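Local atomic coordinates of multicopper oxidase (Pseudomonas thermotolerans, PDB entry 6VOW), a protein that probably couples the one-electron oxidation of phenolic substrates to the reduction of dioxygen to water, as laccases do, using several bound copper ions. Residues A[55-60]-A[180-185]; A[171-176]-A[230-235]; A[269-274]-A[303-308]. One frame throughout, in Å; residues are numbered along the deposited sequence. Where two conformers were deposited one is given.

How the contacts relate
Contact 2 is the buried member of the set: all six of its touching residues lie inside the protein, its centre about 12 Å from that of the chain. Contacts 1 and 3 are partly buried, each about 22 Å out, and their centres stand about 38 Å apart; both lay an irregular loop on a strand. Contacts 2 and 3 share the six-stranded sheet, through strands 165-174 and 267-273, without touching. Contacts 1 and 2 meet directly, Phe182 packing on Val176. The chemistry follows position: hydroxyls and aliphatic groups around a tyrosine in the interior, backbone carbonyls gripped by a threonine or an arginine beside an aromatic ring nearer the surface.

Contact 1 (A[55-60]-A[180-185]); sequences HVTPAW and GAFTPF
Gly180 and Phe182, in the loop that follows strand 165-174, rest against Thr57, Pro58 and Ala59 of strand 57-62, an outermost strand of a four-stranded sheet in the first cupredoxin-like part of the chain. Gly180 adopts a positive phi (78°), and a beta carbon placed on it would stand only 3.0 Å from His55 CB, which leaves little room for one. Gly180 O accepts a hydrogen bond from Thr57 OG1 at 2.6 Å. The hydroxyl lies in the carbonyl plane with a C=O...O angle of 122°, which puts it on a lone pair.

Phe182 then brings its ring up to the strand, crossing the Thr57 side chain at about a right angle. Because Thr57 CG2 stands anti to the backbone N while OG1 lies beside it, one residue serves both partners: the hydroxyl takes Gly180 and the methyl sits over a face of the Phe182 ring, CG2 3.7 Å from the centroid and 29° off the normal, a CH-pi contact. With a valine here, Gly180 O would probably be left without its hydroxyl donor. Val176 packs at CD1 of the same Phe182 ring.

Pro58, the centre of an inverse gamma turn, slides past Phe182 in the opposite direction, with Pro58 CD 3.6 Å from Phe182 CE2. At the ring edge, close to its plane, Ala59 CA approaches Phe182 CZ at 3.8 Å and Pro58 O lies 3.3 Å from Phe182 CE2.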
ATOM      1  N   HIS A  55       9.780 -27.450  -1.272  1.00 57.94           N
ATOM      2  CA  HIS A  55       8.447 -27.390  -1.920  1.00 61.34           C
ATOM      3  C   HIS A  55       8.331 -26.184  -2.822  1.00 54.81           C
ATOM      4  O   HIS A  55       8.859 -25.109  -2.544  1.00 60.27           O
ATOM      5  CB  HIS A  55       7.335 -27.234  -0.899  1.00 72.83           C
ATOM      6  CG  HIS A  55       7.006 -28.488  -0.162  1.00 89.08           C
ATOM      7  ND1 HIS A  55       6.141 -29.439  -0.667  1.00 98.13           N
ATOM      8  CD2 HIS A  55       7.400 -28.935   1.054  1.00 90.31           C
ATOM      9  CE1 HIS A  55       6.033 -30.426   0.202  1.00 92.40           C
ATOM     10  NE2 HIS A  55       6.772 -30.137   1.262  1.00 99.37           N
ATOM     11  N   VAL A  56       7.554 -26.362  -3.872  1.00 51.27           N
ATOM     12  CA  VAL A  56       7.423 -25.367  -4.917  1.00 53.77           C
ATOM     13  C   VAL A  56       6.142 -24.765  -4.693  1.00 40.67           C
ATOM     14  O   VAL A  56       5.163 -25.465  -4.551  1.00 54.54           O
ATOM     15  CB  VAL A  56       7.395 -25.965  -6.317  1.00 57.88           C
ATOM     16  CG1 VAL A  56       6.797 -24.971  -7.329  1.00 54.93           C
ATOM     17  CG2 VAL A  56       8.817 -26.336  -6.700  1.00 64.07           C
ATOM     18  N   THR A  57       6.148 -23.451  -4.700  1.00 46.71           N
ATOM     19  CA  THR A  57       4.955 -22.691  -4.665  1.00 45.27           C
ATOM     20  C   THR A  57       4.886 -22.043  -6.031  1.00 44.83           C
ATOM     21  O   THR A  57       5.891 -21.460  -6.528  1.00 38.24           O
ATOM     22  CB  THR A  57       5.016 -21.633  -3.612  1.00 50.15           C
ATOM     23  OG1 THR A  57       5.085 -22.254  -2.323  1.00 49.95           O
ATOM     24  CG2 THR A  57       3.746 -20.806  -3.740  1.00 43.58           C
ATOM     25  N   PRO A  58       3.718 -22.190  -6.667  1.00 48.40           N
ATOM     26  CA  PRO A  58       3.688 -21.817  -8.064  1.00 51.85           C
ATOM     27  C   PRO A  58       3.291 -20.351  -8.193  1.00 44.53           C
ATOM     28  O   PRO A  58       2.239 -20.096  -8.634  1.00 38.60           O
ATOM     29  CB  PRO A  58       2.648 -22.788  -8.646  1.00 44.27           C
ATOM     30  CG  PRO A  58       1.655 -22.961  -7.527  1.00 46.50           C
ATOM     31  CD  PRO A  58       2.521 -22.981  -6.289  1.00 49.72           C
ATOM     32  N   ALA A  59       4.145 -19.435  -7.756  1.00 41.04           N
ATOM     33  CA  ALA A  59       3.755 -18.018  -7.635  1.00 44.17           C
ATOM     34  C   ALA A  59       3.803 -17.293  -8.963  1.00 37.63           C
ATOM     35  O   ALA A  59       4.314 -17.836  -9.953  1.00 41.55           O
ATOM     36  CB  ALA A  59       4.655 -17.292  -6.600  1.00 40.05           C
ATOM     37  N   TRP A  60       3.282 -16.069  -8.977  1.00 39.79           N
ATOM     38  CA  TRP A  60       3.227 -15.149 -10.144  1.00 35.94           C
ATOM     39  C   TRP A  60       3.893 -13.876  -9.683  1.00 45.45           C
ATOM     40  O   TRP A  60       3.598 -13.365  -8.582  1.00 39.87           O
ATOM     41  CB  TRP A  60       1.755 -14.777 -10.503  1.00 34.48           C
ATOM     42  CG  TRP A  60       1.044 -15.856 -11.114  1.00 37.32           C
ATOM     43  CD1 TRP A  60       1.507 -17.087 -11.364  1.00 42.52           C
ATOM     44  CD2 TRP A  60      -0.294 -15.833 -11.611  1.00 39.25           C
ATOM     45  NE1 TRP A  60       0.545 -17.836 -11.966  1.00 49.11           N
ATOM     46  CE2 TRP A  60      -0.559 -17.056 -12.135  1.00 38.95           C
ATOM     47  CE3 TRP A  60      -1.273 -14.863 -11.674  1.00 41.51           C
ATOM     48  CZ2 TRP A  60      -1.767 -17.373 -12.736  1.00 58.17           C
ATOM     49  CZ3 TRP A  60      -2.521 -15.212 -12.266  1.00 52.37           C
ATOM     50  CH2 TRP A  60      -2.741 -16.424 -12.762  1.00 55.09           C
ATOM     51  N   GLY A 180       3.874 -25.823   0.587  1.00 58.69           N
ATOM     52  CA  GLY A 180       3.981 -24.808  -0.383  1.00 48.23           C
ATOM     53  C   GLY A 180       2.811 -24.527  -1.270  1.00 57.13           C
ATOM     54  O   GLY A 180       2.908 -23.570  -2.062  1.00 62.87           O
ATOM     55  N   ALA A 181       1.702 -25.283  -1.151  1.00 58.06           N
ATOM     56  CA  ALA A 181       0.586 -25.101  -2.072  1.00 49.81           C
ATOM     57  C   ALA A 181      -0.247 -23.953  -1.627  1.00 49.92           C
ATOM     58  O   ALA A 181      -0.474 -23.754  -0.426  1.00 52.63           O
ATOM     59  CB  ALA A 181      -0.286 -26.322  -2.125  1.00 57.07           C
ATOM     60  N   PHE A 182      -0.777 -23.230  -2.598  1.00 42.50           N
ATOM     61  CA  PHE A 182      -1.706 -22.177  -2.304  1.00 47.27           C
ATOM     62  C   PHE A 182      -3.043 -22.722  -1.763  1.00 55.29           C
ATOM     63  O   PHE A 182      -3.576 -23.768  -2.224  1.00 57.81           O
ATOM     64  CB  PHE A 182      -1.992 -21.312  -3.534  1.00 50.87           C
ATOM     65  CG  PHE A 182      -0.816 -20.469  -3.998  1.00 55.15           C
ATOM     66  CD1 PHE A 182      -0.276 -19.491  -3.179  1.00 52.62           C
ATOM     67  CD2 PHE A 182      -0.278 -20.641  -5.253  1.00 53.00           C
ATOM     68  CE1 PHE A 182       0.811 -18.704  -3.585  1.00 48.22           C
ATOM     69  CE2 PHE A 182       0.785 -19.854  -5.673  1.00 54.72           C
ATOM     70  CZ  PHE A 182       1.327 -18.878  -4.832  1.00 46.99           C
ATOM     71  N   THR A 183      -3.558 -21.967  -0.792  1.00 43.34           N
ATOM     72  CA  THR A 183      -4.786 -22.221  -0.122  1.00 48.61           C
ATOM     73  C   THR A 183      -5.653 -21.194  -0.778  1.00 50.87           C
ATOM     74  O   THR A 183      -5.175 -20.349  -1.510  1.00 54.50           O
ATOM     75  CB  THR A 183      -4.689 -22.075   1.459  1.00 47.00           C
ATOM     76  OG1 THR A 183      -4.311 -20.738   1.885  1.00 40.62           O
ATOM     77  CG2 THR A 183      -3.665 -23.073   2.012  1.00 46.99           C
ATOM     78  N   PRO A 184      -6.947 -21.265  -0.548  1.00 49.54           N
ATOM     79  CA  PRO A 184      -7.742 -20.397  -1.315  1.00 40.86           C
ATOM     80  C   PRO A 184      -7.486 -18.940  -0.922  1.00 46.66           C
ATOM     81  O   PRO A 184      -7.256 -18.640   0.235  1.00 51.66           O
ATOM     82  CB  PRO A 184      -9.157 -20.831  -0.930  1.00 50.52           C
ATOM     83  CG  PRO A 184      -9.026 -22.210  -0.443  1.00 49.24           C
ATOM     84  CD  PRO A 184      -7.758 -22.140   0.314  1.00 51.43           C
ATOM     85  N   PHE A 185      -7.508 -18.049  -1.888  1.00 41.95           N
ATOM     86  CA  PHE A 185      -7.444 -16.574  -1.618  1.00 43.07           C
ATOM     87  C   PHE A 185      -8.727 -15.883  -1.187  1.00 51.60           C
ATOM     88  O   PHE A 185      -8.697 -14.694  -0.806  1.00 54.65           O
ATOM     89  CB  PHE A 185      -6.959 -15.865  -2.850  1.00 44.26           C
ATOM     90  CG  PHE A 185      -5.659 -16.405  -3.328  1.00 46.89           C
ATOM     91  CD1 PHE A 185      -4.521 -16.227  -2.555  1.00 47.57           C
ATOM     92  CD2 PHE A 185      -5.607 -17.172  -4.461  1.00 46.20           C
ATOM     93  CE1 PHE A 185      -3.332 -16.778  -2.928  1.00 42.71           C
ATOM     94  CE2 PHE A 185      -4.416 -17.684  -4.893  1.00 43.47           C
ATOM     95  CZ  PHE A 185      -3.281 -17.489  -4.110  1.00 40.16           C
TER

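Contact 2 (A[171-176]-A[230-235])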
ATOM      1  N   LEU A 171       6.363  -6.635   3.282  1.00 34.92           N
ATOM      2  CA  LEU A 171       5.679  -7.665   4.039  1.00 38.43           C
ATOM      3  C   LEU A 171       4.623  -8.352   3.221  1.00 38.98           C
ATOM      4  O   LEU A 171       3.818  -7.714   2.595  1.00 36.78           O
ATOM      5  CB  LEU A 171       4.942  -7.010   5.183  1.00 44.25           C
ATOM      6  CG  LEU A 171       5.920  -6.373   6.179  1.00 49.49           C
ATOM      7  CD1 LEU A 171       5.196  -5.418   7.110  1.00 44.75           C
ATOM      8  CD2 LEU A 171       6.511  -7.504   6.956  1.00 58.55           C
ATOM      9  N   LYS A 172       4.606  -9.670   3.308  0.50 40.89           N
ATOM     10  CA  LYS A 172       3.567 -10.447   2.682  0.50 42.03           C
ATOM     11  C   LYS A 172       3.320 -11.733   3.463  0.50 44.92           C
ATOM     12  O   LYS A 172       4.274 -12.474   3.838  0.50 43.17           O
ATOM     13  CB  LYS A 172       3.902 -10.742   1.208  0.50 35.41           C
ATOM     14  CG  LYS A 172       2.692 -11.254   0.455  0.50 35.49           C
ATOM     15  CD  LYS A 172       2.963 -11.418  -1.003  0.50 37.50           C
ATOM     16  CE  LYS A 172       1.676 -11.102  -1.746  0.50 40.29           C
ATOM     17  NZ  LYS A 172       0.653 -12.152  -1.582  0.50 36.37           N
ATOM     18  N   THR A 173       2.031 -11.985   3.713  1.00 41.39           N
ATOM     19  CA  THR A 173       1.580 -13.175   4.452  1.00 46.07           C
ATOM     20  C   THR A 173       0.887 -14.077   3.429  1.00 42.22           C
ATOM     21  O   THR A 173      -0.257 -13.834   3.022  1.00 40.28           O
ATOM     22  CB  THR A 173       0.694 -12.736   5.639  1.00 44.49           C
ATOM     23  OG1 THR A 173       1.574 -12.120   6.544  1.00 46.77           O
ATOM     24  CG2 THR A 173      -0.059 -13.927   6.375  1.00 46.20           C
ATOM     25  N   TRP A 174       1.659 -15.071   2.994  1.00 37.84           N
ATOM     26  CA  TRP A 174       1.319 -15.907   1.897  1.00 40.01           C
ATOM     27  C   TRP A 174       0.367 -16.986   2.309  1.00 41.58           C
ATOM     28  O   TRP A 174       0.644 -17.739   3.252  1.00 43.91           O
ATOM     29  CB  TRP A 174       2.561 -16.602   1.407  1.00 40.31           C
ATOM     30  CG  TRP A 174       3.535 -15.729   0.707  1.00 41.75           C
ATOM     31  CD1 TRP A 174       4.609 -15.058   1.258  1.00 43.85           C
ATOM     32  CD2 TRP A 174       3.585 -15.487  -0.684  1.00 41.75           C
ATOM     33  NE1 TRP A 174       5.282 -14.405   0.291  1.00 47.16           N
ATOM     34  CE2 TRP A 174       4.679 -14.653  -0.920  1.00 46.98           C
ATOM     35  CE3 TRP A 174       2.780 -15.875  -1.770  1.00 48.73           C
ATOM     36  CZ2 TRP A 174       5.026 -14.227  -2.191  1.00 46.27           C
ATOM     37  CZ3 TRP A 174       3.116 -15.420  -3.027  1.00 54.91           C
ATOM     38  CH2 TRP A 174       4.228 -14.598  -3.236  1.00 40.69           C
ATOM     39  N   HIS A 175      -0.679 -17.130   1.509  1.00 45.37           N
ATOM     40  CA  HIS A 175      -1.649 -18.192   1.627  1.00 44.72           C
ATOM     41  C   HIS A 175      -1.066 -19.437   1.011  1.00 42.08           C
ATOM     42  O   HIS A 175      -1.472 -19.851  -0.026  1.00 42.82           O
ATOM     43  CB  HIS A 175      -2.896 -17.874   0.820  1.00 40.42           C
ATOM     44  CG  HIS A 175      -3.552 -16.593   1.159  1.00 38.76           C
ATOM     45  ND1 HIS A 175      -2.999 -15.364   0.891  1.00 49.57           N
ATOM     46  CD2 HIS A 175      -4.762 -16.345   1.682  1.00 48.76           C
ATOM     47  CE1 HIS A 175      -3.812 -14.413   1.315  1.00 46.50           C
ATOM     48  NE2 HIS A 175      -4.878 -14.979   1.810  1.00 43.33           N
ATOM     49  N   VAL A 176      -0.113 -20.053   1.679  1.00 43.86           N
ATOM     50  CA  VAL A 176       0.381 -21.337   1.259  1.00 43.64           C
ATOM     51  C   VAL A 176       0.322 -22.240   2.477  1.00 49.84           C
ATOM     52  O   VAL A 176       0.491 -21.767   3.599  1.00 54.62           O
ATOM     53  CB  VAL A 176       1.798 -21.234   0.643  1.00 48.97           C
ATOM     54  CG1 VAL A 176       1.793 -20.211  -0.458  1.00 54.29           C
ATOM     55  CG2 VAL A 176       2.854 -20.900   1.653  1.00 51.97           C
ATOM     56  N   VAL A 230      -3.567  -9.002   5.853  1.00 38.94           N
ATOM     57  CA  VAL A 230      -2.983  -8.814   7.165  1.00 42.80           C
ATOM     58  C   VAL A 230      -2.735  -7.341   7.603  1.00 40.71           C
ATOM     59  O   VAL A 230      -2.376  -6.528   6.850  1.00 41.26           O
ATOM     60  CB  VAL A 230      -1.748  -9.696   7.346  1.00 41.99           C
ATOM     61  CG1 VAL A 230      -1.090  -9.455   8.675  1.00 44.01           C
ATOM     62  CG2 VAL A 230      -2.151 -11.155   7.244  1.00 47.22           C
ATOM     63  N   THR A 231      -3.051  -7.017   8.833  1.00 43.11           N
ATOM     64  CA  THR A 231      -2.565  -5.818   9.474  1.00 43.07           C
ATOM     65  C   THR A 231      -1.455  -6.199  10.455  1.00 50.20           C
ATOM     66  O   THR A 231      -1.725  -6.839  11.416  1.00 49.87           O
ATOM     67  CB  THR A 231      -3.683  -5.157  10.209  1.00 40.01           C
ATOM     68  OG1 THR A 231      -4.571  -4.589   9.243  1.00 43.47           O
ATOM     69  CG2 THR A 231      -3.157  -4.063  11.069  1.00 43.67           C
ATOM     70  N   TYR A 232      -0.229  -5.767  10.201  1.00 43.88           N
ATOM     71  CA  TYR A 232       0.905  -6.058  11.043  1.00 40.95           C
ATOM     72  C   TYR A 232       0.999  -5.003  12.137  1.00 41.60           C
ATOM     73  O   TYR A 232       1.068  -3.817  11.866  1.00 39.77           O
ATOM     74  CB  TYR A 232       2.138  -6.038  10.237  1.00 41.69           C
ATOM     75  CG  TYR A 232       2.080  -6.994   9.107  1.00 43.49           C
ATOM     76  CD1 TYR A 232       2.301  -8.354   9.297  1.00 46.33           C
ATOM     77  CD2 TYR A 232       1.862  -6.531   7.802  1.00 50.15           C
ATOM     78  CE1 TYR A 232       2.215  -9.230   8.217  1.00 45.09           C
ATOM     79  CE2 TYR A 232       1.837  -7.388   6.740  1.00 41.98           C
ATOM     80  CZ  TYR A 232       1.997  -8.736   6.959  1.00 39.76           C
ATOM     81  OH  TYR A 232       1.926  -9.562   5.861  1.00 33.83           O
ATOM     82  N   ARG A 233       0.954  -5.480  13.381  1.00 43.52           N
ATOM     83  CA  ARG A 233       0.995  -4.632  14.587  1.00 47.33           C
ATOM     84  C   ARG A 233       2.433  -4.430  14.870  1.00 37.79           C
ATOM     85  O   ARG A 233       3.041  -5.099  15.687  1.00 44.97           O
ATOM     86  CB  ARG A 233       0.269  -5.302  15.751  1.00 49.50           C
ATOM     87  CG  ARG A 233      -1.198  -5.471  15.402  1.00 54.06           C
ATOM     88  CD  ARG A 233      -2.087  -5.797  16.602  1.00 65.76           C
ATOM     89  NE  ARG A 233      -1.600  -6.913  17.441  1.00 78.91           N
ATOM     90  CZ  ARG A 233      -1.475  -8.192  17.051  1.00 82.06           C
ATOM     91  NH1 ARG A 233      -1.760  -8.588  15.790  1.00 73.48           N
ATOM     92  NH2 ARG A 233      -1.035  -9.103  17.941  1.00 73.71           N
ATOM     93  N   LEU A 234       3.012  -3.559  14.079  1.00 39.21           N
ATOM     94  CA  LEU A 234       4.487  -3.437  14.060  1.00 41.89           C
ATOM     95  C   LEU A 234       4.989  -2.810  15.305  1.00 39.16           C
ATOM     96  O   LEU A 234       4.468  -1.808  15.786  1.00 40.70           O
ATOM     97  CB  LEU A 234       4.951  -2.546  12.882  1.00 50.62           C
ATOM     98  CG  LEU A 234       4.770  -2.986  11.436  1.00 49.24           C
ATOM     99  CD1 LEU A 234       5.347  -1.908  10.521  1.00 59.68           C
ATOM    100  CD2 LEU A 234       5.453  -4.303  11.158  1.00 43.19           C
ATOM    101  N   ASN A 235       6.050  -3.364  15.813  1.00 35.73           N
ATOM    102  CA  ASN A 235       6.629  -2.878  17.046  1.00 41.50           C
ATOM    103  C   ASN A 235       8.054  -3.285  16.923  1.00 35.06           C
ATOM    104  O   ASN A 235       8.333  -4.240  16.181  1.00 41.47           O
ATOM    105  CB  ASN A 235       5.879  -3.433  18.280  1.00 42.44           C
ATOM    106  CG  ASN A 235       5.941  -4.926  18.372  1.00 41.55           C
ATOM    107  OD1 ASN A 235       5.063  -5.648  17.879  1.00 52.45           O
ATOM    108  ND2 ASN A 235       6.962  -5.408  19.019  1.00 34.35           N
TER
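Leu171 runs alongside Tyr232, the two side chains pointing opposite ways, where two sheets of a beta sandwich, the arrangement of cupredoxin-like domains, face each other. The axes of strands 171-174 and 232-235 come no closer than 10.8 Å and run at 138°, so side chains, not backbone bonds, make the contact. Leu171 CB is 3.5 Å from Tyr232 CE2, and Leu171 CG stands over one face of the ring, toward its rim. Val230 CG1 covers the opposite face, 3.4 Å above the plane and likewise offset. The tyrosine is thus held flat between two aliphatic groups. Leu171 CD1, against Tyr232 CD2 at 3.6 Å, also reaches Leu234 CD2 at 4.2 Å, joining a cluster with Leu262 and Leu290.

Two residues on, Thr173 meets the polar end of the same ring. Thr173 OG1 and Tyr232 OH are hydrogen-bonded at 2.7 Å, with the threonine oxygen near the ring plane; either hydroxyl may donate. Thr173 CG2 stands anti to the backbone N, and this turns the methyl to Val230 CG2, 3.6 Å away, while OG1 is left for the tyrosine. Thr173 OG1 also bonds to Thr201 OG1, and Thr173 N is taken by Asp227 OD1.

The packing of Leu171 and Val230 on the two faces therefore probably restrains the rotation of the buried phenol ring, while the bonds through Thr173 to Thr201 satisfy hydroxyls inside the sandwich.

Contact 3 (A[269-274]-A[303-308]); sequences DLAVRV and GDWPAP
The end of strand 267-273, in the six-stranded sheet of the middle cupredoxin-like part of the chain, is covered here by the long loop that runs from strand 288-296 to strand 323-329. Arg273 and Trp305 carry the contact, each with 89 Å² buried against the opposite segment.

Arg273 leaves the strand with CG opposite the backbone N (chi1 176°) and then bends at chi2 and chi3, which folds the guanidinium onto the loop. Its two terminal nitrogens share one acceptor. Arg273 NH1 bonds to Gly303 O at 2.7 Å, with an N-H...O angle of 140°; the carbonyl plane contains the donor, although the oxygen is tilted from the guanidinium plane. Arg273 NH2 adds a weak bond to Gly303 O at 3.0 Å. NH1 has a second carbonyl partner, Gly216 O, so the guanidinium is held by two backbone oxygens from different parts of the chain.

The Trp305 indole crosses the Arg273 side chain at a slant. Its plane is 86° from that of the guanidinium, and Arg273 NH2 stands 3.9 Å above one face, near the rim, presenting the guanidinium edge to the ring. The cation-pi attraction is long and at most weak; Arg242, by contrast, makes a cation-pi contact with this tryptophan.

The six-membered end of the indole reaches the strand itself. Trp305 CZ3 lies 3.5 Å from Ala271 O, which meets the ring at its edge, and 3.8 Å from Ala271 CB. Nearby, Pro306 O accepts a hydrogen bond from Tyr244 OH of strand 240-246, extending the attachment to the adjoining strand.

The loop leads from the middle beta sandwich to strand 323-329 of the next, and such a succession of cupredoxin-like domains is typical of multicopper oxidases.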
ATOM      1  N   ASP A 269       7.737   5.135   6.578  1.00 40.75           N
ATOM      2  CA  ASP A 269       9.200   5.263   6.708  1.00 43.81           C
ATOM      3  C   ASP A 269       9.411   5.330   8.184  1.00 41.07           C
ATOM      4  O   ASP A 269       8.843   6.201   8.859  1.00 41.87           O
ATOM      5  CB  ASP A 269       9.684   6.559   6.158  1.00 51.07           C
ATOM      6  CG  ASP A 269       9.766   6.570   4.648  1.00 52.20           C
ATOM      7  OD1 ASP A 269      10.357   5.640   4.068  1.00 51.41           O
ATOM      8  OD2 ASP A 269       9.275   7.552   4.050  1.00 50.01           O
ATOM      9  N   LEU A 270      10.252   4.433   8.648  1.00 37.42           N
ATOM     10  CA  LEU A 270      10.488   4.215  10.009  1.00 40.38           C
ATOM     11  C   LEU A 270      11.976   4.464  10.111  1.00 39.57           C
ATOM     12  O   LEU A 270      12.761   3.672   9.564  1.00 46.80           O
ATOM     13  CB  LEU A 270      10.061   2.771  10.388  1.00 43.60           C
ATOM     14  CG  LEU A 270      10.344   2.433  11.856  1.00 43.03           C
ATOM     15  CD1 LEU A 270       9.858   3.511  12.798  1.00 48.25           C
ATOM     16  CD2 LEU A 270       9.801   1.121  12.305  1.00 47.35           C
ATOM     17  N   ALA A 271      12.367   5.596  10.682  1.00 37.96           N
ATOM     18  CA  ALA A 271      13.816   5.826  10.927  1.00 43.51           C
ATOM     19  C   ALA A 271      14.234   5.244  12.225  1.00 46.37           C
ATOM     20  O   ALA A 271      13.625   5.571  13.285  1.00 42.06           O
ATOM     21  CB  ALA A 271      14.147   7.265  10.953  1.00 43.17           C
ATOM     22  N   VAL A 272      15.300   4.440  12.168  1.00 39.03           N
ATOM     23  CA  VAL A 272      15.727   3.660  13.301  1.00 43.36           C
ATOM     24  C   VAL A 272      17.190   4.040  13.631  1.00 42.25           C
ATOM     25  O   VAL A 272      18.055   4.030  12.749  1.00 37.67           O
ATOM     26  CB  VAL A 272      15.656   2.155  12.956  1.00 44.86           C
ATOM     27  CG1 VAL A 272      16.266   1.277  14.049  1.00 52.90           C
ATOM     28  CG2 VAL A 272      14.200   1.753  12.810  1.00 42.94           C
ATOM     29  N   ARG A 273      17.461   4.345  14.888  1.00 41.05           N
ATOM     30  CA  ARG A 273      18.847   4.410  15.328  1.00 43.64           C
ATOM     31  C   ARG A 273      19.286   3.022  15.559  1.00 47.31           C
ATOM     32  O   ARG A 273      18.758   2.318  16.433  1.00 49.29           O
ATOM     33  CB  ARG A 273      19.030   5.182  16.589  1.00 48.27           C
ATOM     34  CG  ARG A 273      20.528   5.160  17.110  1.00 43.97           C
ATOM     35  CD  ARG A 273      21.396   5.962  16.211  1.00 46.35           C
ATOM     36  NE  ARG A 273      20.976   7.351  16.268  1.00 54.77           N
ATOM     37  CZ  ARG A 273      21.631   8.378  15.720  1.00 59.14           C
ATOM     38  NH1 ARG A 273      22.808   8.251  15.037  1.00 52.33           N
ATOM     39  NH2 ARG A 273      21.083   9.572  15.859  1.00 48.21           N
ATOM     40  N   VAL A 274      20.263   2.620  14.759  1.00 44.35           N
ATOM     41  CA  VAL A 274      20.799   1.302  14.836  1.00 40.36           C
ATOM     42  C   VAL A 274      21.718   1.295  16.054  1.00 56.15           C
ATOM     43  O   VAL A 274      22.616   2.139  16.184  1.00 53.11           O
ATOM     44  CB  VAL A 274      21.573   0.947  13.568  1.00 44.09           C
ATOM     45  CG1 VAL A 274      22.165  -0.435  13.665  1.00 50.05           C
ATOM     46  CG2 VAL A 274      20.690   1.020  12.343  1.00 50.02           C
ATOM     47  N   GLY A 303      25.139   9.745  12.646  1.00 59.98           N
ATOM     48  CA  GLY A 303      24.623  10.960  12.063  1.00 53.41           C
ATOM     49  C   GLY A 303      23.415  11.340  12.844  1.00 56.04           C
ATOM     50  O   GLY A 303      22.865  10.501  13.589  1.00 65.89           O
ATOM     51  N   ASP A 304      22.937  12.568  12.662  1.00 54.56           N
ATOM     52  CA  ASP A 304      21.804  13.018  13.474  1.00 62.38           C
ATOM     53  C   ASP A 304      20.525  12.557  12.776  1.00 53.63           C
ATOM     54  O   ASP A 304      20.514  12.125  11.598  1.00 55.25           O
ATOM     55  CB  ASP A 304      21.815  14.559  13.698  1.00 71.51           C
ATOM     56  CG  ASP A 304      21.678  14.976  15.210  1.00 87.87           C
ATOM     57  OD1 ASP A 304      20.806  14.462  15.975  1.00 89.14           O
ATOM     58  OD2 ASP A 304      22.467  15.852  15.620  1.00 80.06           O
ATOM     59  N   TRP A 305      19.443  12.631  13.537  1.00 53.09           N
ATOM     60  CA  TRP A 305      18.084  12.457  13.022  1.00 52.35           C
ATOM     61  C   TRP A 305      17.927  13.399  11.847  1.00 50.52           C
ATOM     62  O   TRP A 305      18.334  14.526  11.977  1.00 53.70           O
ATOM     63  CB  TRP A 305      17.038  12.776  14.134  1.00 51.78           C
ATOM     64  CG  TRP A 305      17.058  11.740  15.183  1.00 55.71           C
ATOM     65  CD1 TRP A 305      17.644  11.844  16.362  1.00 51.59           C
ATOM     66  CD2 TRP A 305      16.545  10.402  15.070  1.00 53.70           C
ATOM     67  NE1 TRP A 305      17.528  10.672  17.029  1.00 68.20           N
ATOM     68  CE2 TRP A 305      16.846   9.762  16.255  1.00 63.48           C
ATOM     69  CE3 TRP A 305      15.854   9.700  14.065  1.00 48.32           C
ATOM     70  CZ2 TRP A 305      16.471   8.411  16.511  1.00 66.45           C
ATOM     71  CZ3 TRP A 305      15.478   8.348  14.291  1.00 45.83           C
ATOM     72  CH2 TRP A 305      15.784   7.719  15.519  1.00 50.32           C
ATOM     73  N   PRO A 306      17.426  12.915  10.686  1.00 54.17           N
ATOM     74  CA  PRO A 306      17.071  13.892   9.621  1.00 45.57           C
ATOM     75  C   PRO A 306      16.024  14.946   9.987  1.00 46.77           C
ATOM     76  O   PRO A 306      15.175  14.748  10.810  1.00 52.64           O
ATOM     77  CB  PRO A 306      16.586  12.984   8.486  1.00 44.01           C
ATOM     78  CG  PRO A 306      17.503  11.793   8.610  1.00 49.20           C
ATOM     79  CD  PRO A 306      17.584  11.538  10.122  1.00 51.97           C
ATOM     80  N   ALA A 307      16.068  16.089   9.368  1.00 47.94           N
ATOM     81  CA  ALA A 307      14.928  17.010   9.435  1.00 45.10           C
ATOM     82  C   ALA A 307      13.637  16.318   8.883  1.00 47.30           C
ATOM     83  O   ALA A 307      13.736  15.290   8.194  1.00 47.22           O
ATOM     84  CB  ALA A 307      15.223  18.214   8.597  1.00 51.49           C
ATOM     85  N   PRO A 308      12.434  16.885   9.204  1.00 43.33           N
ATOM     86  CA  PRO A 308      11.175  16.426   8.616  1.00 42.40           C
ATOM     87  C   PRO A 308      11.290  16.360   7.121  1.00 46.88           C
ATOM     88  O   PRO A 308      11.823  17.278   6.524  1.00 52.09           O
ATOM     89  CB  PRO A 308      10.163  17.503   9.020  1.00 39.63           C
ATOM     90  CG  PRO A 308      10.724  18.089  10.308  1.00 47.90           C
ATOM     91  CD  PRO A 308      12.206  17.729  10.401  1.00 40.81           C
TER